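Local coordinates for protein ribulose-5-phosphate reductase 1 (Staphylococcus aureus, PDB 6XHK) that catalyses the NADPH-dependent reduction of D-ribulose 5-phosphate to D-ribitol 5-phosphate for wall teichoic acid synthesis, at residues D224-C229 / G250-L255. Numbering follows the deposited sequence.
Sequences DHAFEC and GSIALL. With NDP (NADPH dihydro-nicotinamide-adenine-dinucleotide phosphate), chain B.
His225 to Glu228 pair in register with Ser251 to Leu254 as parallel neighbours in the six-stranded Rossmann sheet, the two strand axes 4.7 Å apart at closest approach and inclined by 16°. The ladder runs alternately between the strands: Ala226 N to Ser251 O, Ala253 N to Ala226 O at 2.9 Å and nearly straight, then Glu228 N to Ala253 O at 2.8 Å. Leu255 N to Glu228 O (2.9 Å) carries it on past the strand ends, while Ser251 N to Asp224 O is weak.

On one face, Ser251 CB lies over the His225 ring, and Ala253 CB approaches the Phe227 ring obliquely, 3.5 Å from CD1, which a CG beside the backbone N (chi1 -70°) places there. Phe227 also meets Phe156 and helix 174-186. The other face carries Ala226 CB against Ile252 CG1, and both pack on Met242 of helix 232-245, the crossover helix of this beta-alpha-beta unit. Glu228 bends at chi2 (-104°), which brings its carboxylate beside Leu255, just past the second strand, where OE1 accepts a hydrogen bond from Gly256 N. Beyond the strands, Cys229 SG touches Leu255 CD1 at 3.9 Å.

Both strands lead to the cofactor at their C-terminal ends, as expected of a Rossmann fold: Cys229 and Leu255 line the NADPH pocket, and Leu255 O takes a weak bond from the carboxamide N7N of the nicotinamide at 3.4 Å. Glu228 grips the amides of Leu255 and Gly256, which flank that carbonyl in sequence; this would limit its movement.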
loop_
_atom_site.group_PDB
_atom_site.type_symbol
_atom_site.label_atom_id
_atom_site.label_comp_id
_atom_site.label_asym_id
_atom_site.label_seq_id
_atom_site.Cartn_x
_atom_site.Cartn_y
_atom_site.Cartn_z
ATOM N N ASP A 224 21.674 5.243 -9.752
ATOM C CA ASP A 224 21.489 4.316 -10.866
ATOM C C ASP A 224 20.131 3.632 -10.941
ATOM O O ASP A 224 19.822 3.042 -11.983
ATOM C CB ASP A 224 22.592 3.235 -10.883
ATOM C CG ASP A 224 22.881 2.639 -9.520
ATOM O OD1 ASP A 224 22.971 3.405 -8.537
ATOM O OD2 ASP A 224 23.001 1.397 -9.431
ATOM N N HIS A 225 19.315 3.684 -9.893
ATOM C CA HIS A 225 18.015 3.019 -9.904
ATOM C C HIS A 225 17.039 3.916 -9.154
ATOM O O HIS A 225 17.397 4.490 -8.122
ATOM C CB HIS A 225 18.067 1.651 -9.216
ATOM C CG HIS A 225 18.570 0.541 -10.081
ATOM N ND1 HIS A 225 19.828 0.546 -10.639
ATOM C CD2 HIS A 225 17.989 -0.614 -10.476
ATOM C CE1 HIS A 225 20.000 -0.554 -11.349
ATOM N NE2 HIS A 225 18.897 -1.275 -11.269
ATOM N N ALA A 226 15.806 4.028 -9.642
ATOM C CA ALA A 226 14.877 4.964 -9.014
ATOM C C ALA A 226 13.483 4.369 -8.950
ATOM O O ALA A 226 13.155 3.432 -9.682
ATOM C CB ALA A 226 14.852 6.306 -9.740
ATOM N N PHE A 227 12.674 4.933 -8.037
ATOM C CA PHE A 227 11.310 4.489 -7.735
ATOM C C PHE A 227 10.396 5.700 -7.755
ATOM O O PHE A 227 10.632 6.665 -7.023
ATOM C CB PHE A 227 11.235 3.824 -6.372
ATOM C CG PHE A 227 11.895 2.520 -6.329
ATOM C CD1 PHE A 227 11.197 1.370 -6.624
ATOM C CD2 PHE A 227 13.236 2.430 -5.996
ATOM C CE1 PHE A 227 11.817 0.129 -6.586
ATOM C CE2 PHE A 227 13.876 1.199 -5.964
ATOM C CZ PHE A 227 13.164 0.038 -6.259
ATOM N N GLU A 228 9.370 5.663 -8.590
ATOM C CA GLU A 228 8.385 6.738 -8.657
ATOM C C GLU A 228 7.180 6.380 -7.788
ATOM O O GLU A 228 6.373 5.522 -8.165
ATOM C CB GLU A 228 7.965 7.001 -10.098
ATOM C CG GLU A 228 7.190 8.292 -10.256
ATOM C CD GLU A 228 5.687 8.046 -10.423
ATOM O OE1 GLU A 228 5.251 6.864 -10.465
ATOM O OE2 GLU A 228 4.944 9.043 -10.522
ATOM N N CYS A 229 7.059 7.051 -6.630
ATOM C CA CYS A 229 6.023 6.811 -5.629
ATOM C C CYS A 229 5.159 8.055 -5.432
ATOM O O CYS A 229 4.736 8.385 -4.313
ATOM C CB CYS A 229 6.642 6.363 -4.313
ATOM S SG CYS A 229 7.773 5.012 -4.442
ATOM N N GLY A 250 20.413 3.559 -16.442
ATOM C CA GLY A 250 19.705 3.236 -15.217
ATOM C C GLY A 250 18.290 2.723 -15.456
ATOM O O GLY A 250 17.696 2.924 -16.519
ATOM N N SER A 251 17.740 2.048 -14.441
ATOM C CA SER A 251 16.362 1.568 -14.491
ATOM C C SER A 251 15.457 2.373 -13.560
ATOM O O SER A 251 15.893 2.911 -12.541
ATOM C CB SER A 251 16.288 0.087 -14.136
ATOM O OG SER A 251 17.279 -0.652 -14.823
ATOM N N ILE A 252 14.180 2.449 -13.926
ATOM C CA ILE A 252 13.184 3.202 -13.170
ATOM C C ILE A 252 11.926 2.363 -12.967
ATOM O O ILE A 252 11.349 1.848 -13.931
ATOM C CB ILE A 252 12.823 4.510 -13.877
ATOM C CG1 ILE A 252 14.039 5.411 -13.900
ATOM C CG2 ILE A 252 11.673 5.169 -13.157
ATOM C CD1 ILE A 252 13.797 6.706 -14.632
ATOM N N ALA A 253 11.491 2.256 -11.712
ATOM C CA ALA A 253 10.272 1.550 -11.330
ATOM C C ALA A 253 9.129 2.544 -11.171
ATOM O O ALA A 253 9.228 3.500 -10.394
ATOM C CB ALA A 253 10.472 0.766 -10.034
ATOM N N LEU A 254 8.049 2.310 -11.915
ATOM C CA LEU A 254 6.883 3.182 -11.924
ATOM C C LEU A 254 5.874 2.610 -10.936
ATOM O O LEU A 254 5.496 1.439 -11.048
ATOM C CB LEU A 254 6.279 3.258 -13.328
ATOM C CG LEU A 254 6.954 4.153 -14.378
ATOM C CD1 LEU A 254 6.928 5.636 -13.964
ATOM C CD2 LEU A 254 8.378 3.689 -14.661
ATOM N N LEU A 255 5.478 3.400 -9.944
ATOM C CA LEU A 255 4.507 2.915 -8.974
ATOM C C LEU A 255 3.240 3.741 -8.925
ATOM O O LEU A 255 2.160 3.172 -8.723
ATOM C CB LEU A 255 5.123 2.852 -7.579
ATOM C CG LEU A 255 6.051 1.650 -7.464
ATOM C CD1 LEU A 255 6.768 1.650 -6.140
ATOM C CD2 LEU A 255 5.206 0.396 -7.608
HETATM P PA NDP B . 0.495 10.380 -0.908
HETATM O O1A NDP B . -0.739 11.199 -0.656
HETATM O O2A NDP B . 1.130 9.974 0.417
HETATM O O5B NDP B . 1.531 11.257 -1.866
HETATM C C5B NDP B . 2.965 10.948 -1.881
HETATM C C4B NDP B . 3.836 12.254 -1.755
HETATM O O4B NDP B . 4.326 12.645 -2.901
HETATM C C3B NDP B . 2.977 13.448 -1.248
HETATM O O3B NDP B . 3.447 13.920 -0.061
HETATM C C2B NDP B . 3.136 14.576 -2.258
HETATM O O2B NDP B . 3.286 15.806 -1.431
HETATM C C1B NDP B . 4.250 14.265 -2.874
HETATM N N9A NDP B . 4.424 14.877 -4.195
HETATM C C8A NDP B . 3.543 15.613 -4.932
HETATM N N7A NDP B . 4.150 15.985 -6.095
HETATM C C5A NDP B . 5.377 15.491 -6.071
HETATM C C6A NDP B . 6.520 15.587 -7.089
HETATM N N6A NDP B . 6.302 16.310 -8.322
HETATM N N1A NDP B . 7.763 14.955 -6.792
HETATM C C2A NDP B . 7.960 14.238 -5.552
HETATM N N3A NDP B . 6.850 14.151 -4.581
HETATM C C4A NDP B . 5.551 14.811 -4.895
HETATM O O3 NDP B . 0.110 8.945 -1.713
HETATM P PN NDP B . 1.008 7.507 -1.651
HETATM O O1N NDP B . 2.434 7.775 -1.165
HETATM O O2N NDP B . 0.380 6.571 -0.670
HETATM O O5D NDP B . 0.962 6.831 -3.174
HETATM C C5D NDP B . 0.667 7.666 -4.315
HETATM C C4D NDP B . 0.280 6.978 -5.528
HETATM O O4D NDP B . 0.573 5.420 -5.489
HETATM C C3D NDP B . -1.235 7.084 -5.825
HETATM O O3D NDP B . -1.471 7.422 -7.260
HETATM C C2D NDP B . -1.740 5.868 -5.501
HETATM O O2D NDP B . -2.985 5.531 -6.191
HETATM C C1D NDP B . -0.542 4.824 -5.869
HETATM N N1N NDP B . -0.716 3.454 -5.341
HETATM C C2N NDP B . -0.309 2.354 -6.220
HETATM C C3N NDP B . -0.605 0.876 -5.910
HETATM C C7N NDP B . -0.132 -0.218 -6.952
HETATM O O7N NDP B . -0.663 -1.303 -6.978
HETATM N N7N NDP B . 0.958 0.104 -7.876
HETATM C C4N NDP B . -1.094 0.496 -4.491
HETATM C C5N NDP B . -1.697 1.689 -3.715
HETATM C C6N NDP B . -1.270 3.141 -4.020
HETATM P P2B NDP B . 2.098 16.908 -1.583
HETATM O O1X NDP B . 1.770 17.163 -3.039
HETATM O O2X NDP B . 0.859 16.350 -0.905
HETATM O O3X NDP B . 2.573 18.198 -0.936
#